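Local coordinates for protein pantothenate synthetase (Francisella tularensis subsp. tularensis, PDB 3N8H) that probably catalyses the ATP-dependent condensation of pantoate with beta-alanine to form pantothenate, by way of a pantoyl-adenylate intermediate, at residues S19-K22 with Q23-I26; M131-V134 with V135-L139. All coordinates share one frame; numbering follows the deposited sequence.

Contact 1. Residues S19-K22 with Q23-I26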
loop_
_atom_site.group_PDB
_atom_site.type_symbol
_atom_site.label_atom_id
_atom_site.label_comp_id
_atom_site.label_asym_id
_atom_site.label_seq_id
_atom_site.Cartn_x
_atom_site.Cartn_y
_atom_site.Cartn_z
ATOM N N SER A 19 1.798 3.079 25.085
ATOM C CA SER A 19 2.306 3.137 26.455
ATOM C C SER A 19 3.769 2.713 26.569
ATOM O O SER A 19 4.378 2.858 27.624
ATOM C CB SER A 19 1.449 2.266 27.373
ATOM O OG SER A 19 0.617 1.403 26.621
ATOM N N LEU A 20 4.335 2.184 25.487
ATOM C CA LEU A 20 5.724 1.734 25.521
ATOM C C LEU A 20 6.691 2.908 25.355
ATOM O O LEU A 20 6.458 3.797 24.540
ATOM C CB LEU A 20 5.974 0.680 24.436
ATOM C CG LEU A 20 5.029 -0.525 24.433
ATOM C CD1 LEU A 20 5.354 -1.468 23.287
ATOM C CD2 LEU A 20 5.073 -1.260 25.765
ATOM N N ILE A 21 7.775 2.915 26.128
ATOM C CA ILE A 21 8.810 3.930 25.928
ATOM C C ILE A 21 9.760 3.517 24.791
ATOM O O ILE A 21 9.914 2.323 24.497
ATOM C CB ILE A 21 9.569 4.278 27.244
ATOM C CG1 ILE A 21 10.567 5.426 27.019
ATOM C CG2 ILE A 21 10.269 3.056 27.807
ATOM C CD1 ILE A 21 9.951 6.709 26.455
ATOM N N LYS A 22 10.368 4.510 24.142
ATOM C CA LYS A 22 11.212 4.296 22.962
ATOM C C LYS A 22 12.424 3.412 23.256
ATOM O O LYS A 22 12.990 2.788 22.349
ATOM C CB LYS A 22 11.678 5.648 22.417
ATOM C CG LYS A 22 12.454 6.476 23.446
ATOM C CD LYS A 22 12.391 7.976 23.162
ATOM C CE LYS A 22 11.075 8.598 23.630
ATOM N NZ LYS A 22 11.029 10.073 23.380
ATOM N N GLN A 23 12.817 3.369 24.528
ATOM C CA GLN A 23 13.954 2.573 24.981
ATOM C C GLN A 23 13.739 1.087 24.714
ATOM O O GLN A 23 14.691 0.318 24.604
ATOM C CB GLN A 23 14.168 2.785 26.481
ATOM C CG GLN A 23 14.072 4.241 26.916
ATOM C CD GLN A 23 15.004 5.135 26.129
ATOM O OE1 GLN A 23 15.947 4.660 25.490
ATOM N NE2 GLN A 23 14.750 6.439 26.168
ATOM N N GLN A 24 12.475 0.694 24.616
ATOM C CA GLN A 24 12.111 -0.713 24.524
ATOM C C GLN A 24 12.102 -1.192 23.076
ATOM O O GLN A 24 11.336 -0.699 22.261
ATOM C CB GLN A 24 10.751 -0.954 25.193
ATOM C CG GLN A 24 10.778 -0.717 26.701
ATOM C CD GLN A 24 9.445 -0.986 27.366
ATOM O OE1 GLN A 24 9.367 -1.724 28.349
ATOM N NE2 GLN A 24 8.384 -0.393 26.828
ATOM N N LYS A 25 12.988 -2.134 22.771
ATOM C CA LYS A 25 13.010 -2.774 21.465
ATOM C C LYS A 25 11.764 -3.635 21.335
ATOM O O LYS A 25 11.480 -4.461 22.207
ATOM C CB LYS A 25 14.249 -3.650 21.314
ATOM C CG LYS A 25 15.562 -2.901 21.401
ATOM C CD LYS A 25 16.462 -3.246 20.213
ATOM C CE LYS A 25 15.774 -2.909 18.886
ATOM N NZ LYS A 25 16.630 -3.155 17.675
ATOM N N ILE A 26 11.024 -3.437 20.248
ATOM C CA ILE A 26 9.809 -4.204 19.996
ATOM C C ILE A 26 10.039 -5.233 18.894
ATOM O O ILE A 26 10.454 -4.890 17.778
ATOM C CB ILE A 26 8.656 -3.290 19.583
ATOM C CG1 ILE A 26 8.524 -2.128 20.567
ATOM C CG2 ILE A 26 7.353 -4.091 19.479
ATOM C CD1 ILE A 26 7.312 -1.260 20.333
HETATM O O HOH W 1 9.541 1.074 21.787
#
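The side-chain amide of Q24 is covered on one face by CG2 of I21, which lies 4.1 Å from CD of Q24. Its nitrogen end meets L20: NE2 of Q24 is 3.6 Å from CB of L20, and CD2 of L20 stands about as near. Q24 has CG anti to its carbonyl carbon and is extended beyond it, which carries the amide back across both residues at about a right angle. The Q23 amide is different. The aliphatic part of K22 lies under one of its faces, with CG of K22 3.6 Å from NE2 of Q23. A bend at chi2 of Q23 (-54°) folds the amide over this chain. CG of Q23 also touches CG1 of I21 at 3.7 Å, the two side chains running side by side.

The backbone here makes a type I beta turn from I21 to Q24. It is closed by N of Q24 donating to O of I21 at 3.0 Å, with an N-H...O angle of 163°. A water also donates to O of I21, and to O of Q24 at 2.6 Å, bridging the turn.

Flanking the turn, L20 before it and I26 after it make an apolar contact, CD1 of L20 to CD1 of I26, at 3.6 Å. This surface loop is a helix-to-strand connection of the parallel alpha/beta core. It links helix 10-18 to strand 26-31, whose first residue, I26, is buried. L20 and Q24 pack on V52 and I26 on I54, so the loop rests against strand 52-57, while N145 accepts a hydrogen bond from N of I26.

Contact 2. Residues M131-V134 with V135-L139; sequences MLTV and VLKLL
NZ of K137 is gripped by three groups: it bonds to O of I100, forms a salt bridge with D166 of the second subunit and makes a cation-pi contact with F167 of that subunit. Lower down the same side chain, CE of K137 lies 4.0 Å from CG2 of T133. The hydroxyl of T133 is hydrogen-bonded to O of S129, one turn back, and to N of I109. Four successive i to i+4 bonds cross this part of helix 127-142. The shortest runs from N of V135 to O of M131 at 2.8 Å. M131, modelled as selenomethionine, has CG anti to its backbone N (chi1 -177°) and then bends twice. This brings SE of M131 alongside V135, 3.8 Å from its CG2. CG2 of V135 also presses on O of M131 at 3.0 Å. CG2 of V134 lies 4.2 Å from CD1 of L138. M131 packs on Q156 and V134 on Q63, both of which line the pocket of the bound proline. The polar ends of T133 and K137 thus have partners outside this part of the helix, while their carbons pack on each other. The buried lysine charge is probably balanced by D166 of the other chain, which ties this helix to the dimer interface.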
loop_
_atom_site.group_PDB
_atom_site.type_symbol
_atom_site.label_atom_id
_atom_site.label_comp_id
_atom_site.label_asym_id
_atom_site.label_seq_id
_atom_site.Cartn_x
_atom_site.Cartn_y
_atom_site.Cartn_z
HETATM N N MSE A 131 -1.592 -10.973 1.110
HETATM C CA MSE A 131 -0.543 -11.107 2.118
HETATM C C MSE A 131 0.153 -9.763 2.351
HETATM O O MSE A 131 0.306 -9.304 3.486
HETATM C CB MSE A 131 0.482 -12.132 1.605
HETATM C CG MSE A 131 1.612 -12.476 2.517
HETATM SE SE MSE A 131 3.061 -11.139 2.435
HETATM C CE MSE A 131 3.771 -11.709 0.657
ATOM N N LEU A 132 0.568 -9.140 1.264
ATOM C CA LEU A 132 1.234 -7.829 1.312
ATOM C C LEU A 132 0.351 -6.714 1.897
ATOM O O LEU A 132 0.837 -5.847 2.620
ATOM C CB LEU A 132 1.687 -7.434 -0.094
ATOM C CG LEU A 132 2.891 -8.244 -0.576
ATOM C CD1 LEU A 132 3.186 -7.961 -2.058
ATOM C CD2 LEU A 132 4.119 -7.937 0.319
ATOM N N THR A 133 -0.940 -6.733 1.574
ATOM C CA THR A 133 -1.871 -5.729 2.083
ATOM C C THR A 133 -2.048 -5.865 3.615
ATOM O O THR A 133 -1.933 -4.886 4.363
ATOM C CB THR A 133 -3.253 -5.838 1.379
ATOM O OG1 THR A 133 -3.080 -5.687 -0.046
ATOM C CG2 THR A 133 -4.195 -4.758 1.885
ATOM N N VAL A 134 -2.297 -7.082 4.074
ATOM C CA VAL A 134 -2.449 -7.318 5.510
ATOM C C VAL A 134 -1.119 -7.102 6.239
ATOM O O VAL A 134 -1.100 -6.571 7.340
ATOM C CB VAL A 134 -3.065 -8.712 5.836
ATOM C CG1 VAL A 134 -2.029 -9.826 5.725
ATOM C CG2 VAL A 134 -3.647 -8.693 7.244
ATOM N N VAL A 135 0.001 -7.475 5.623
ATOM C CA VAL A 135 1.291 -7.262 6.284
ATOM C C VAL A 135 1.581 -5.753 6.455
ATOM O O VAL A 135 1.957 -5.279 7.543
ATOM C CB VAL A 135 2.453 -8.005 5.535
ATOM C CG1 VAL A 135 3.822 -7.537 6.030
ATOM C CG2 VAL A 135 2.316 -9.506 5.731
ATOM N N LEU A 136 1.343 -4.995 5.390
ATOM C CA LEU A 136 1.453 -3.537 5.470
ATOM C C LEU A 136 0.592 -2.975 6.613
ATOM O O LEU A 136 1.051 -2.145 7.387
ATOM C CB LEU A 136 1.061 -2.876 4.138
ATOM C CG LEU A 136 1.265 -1.351 4.109
ATOM C CD1 LEU A 136 2.635 -0.938 4.683
ATOM C CD2 LEU A 136 1.088 -0.782 2.694
ATOM N N LYS A 137 -0.657 -3.417 6.703
ATOM C CA LYS A 137 -1.547 -2.962 7.781
ATOM C C LYS A 137 -1.006 -3.303 9.183
ATOM O O LYS A 137 -0.982 -2.461 10.089
ATOM C CB LYS A 137 -2.938 -3.583 7.583
ATOM C CG LYS A 137 -3.751 -2.931 6.456
ATOM C CD LYS A 137 -4.972 -3.818 6.099
ATOM C CE LYS A 137 -5.911 -3.090 5.111
ATOM N NZ LYS A 137 -6.804 -2.107 5.800
ATOM N N LEU A 138 -0.558 -4.548 9.341
ATOM C CA LEU A 138 -0.053 -5.055 10.613
ATOM C C LEU A 138 1.193 -4.297 11.066
ATOM O O LEU A 138 1.431 -4.075 12.263
ATOM C CB LEU A 138 0.268 -6.542 10.479
ATOM C CG LEU A 138 -0.995 -7.425 10.436
ATOM C CD1 LEU A 138 -0.648 -8.870 10.136
ATOM C CD2 LEU A 138 -1.776 -7.333 11.781
ATOM N N LEU A 139 1.997 -3.917 10.094
ATOM C CA LEU A 139 3.237 -3.200 10.363
ATOM C C LEU A 139 2.931 -1.762 10.764
ATOM O O LEU A 139 3.642 -1.156 11.598
ATOM C CB LEU A 139 4.121 -3.230 9.107
ATOM C CG LEU A 139 4.869 -4.545 8.850
ATOM C CD1 LEU A 139 5.713 -4.478 7.546
ATOM C CD2 LEU A 139 5.752 -4.873 10.035
#

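Overall arrangement
Contact 1 and contact 2 do not touch: their centres are 22 Å apart and their nearest atoms about 9 Å. They are related through the parallel sheet of the nucleotide-binding core. Contact 1 leads into strand 26-31, and the helix of contact 2 is followed by the neighbouring strand 146-150. The loop of contact 1 is peripheral, its centre 26 Å from that of the chain, and lies away from the ligand sites. Contact 2 is deep and near them. The M131 side chain is about 3 Å from that of Q156, a predicted pantoate-binding residue, and about 5 Å from the bound proline. The V134 side chain is about 4 Å from that of Q63, predicted to bind beta-alanine and pantoate.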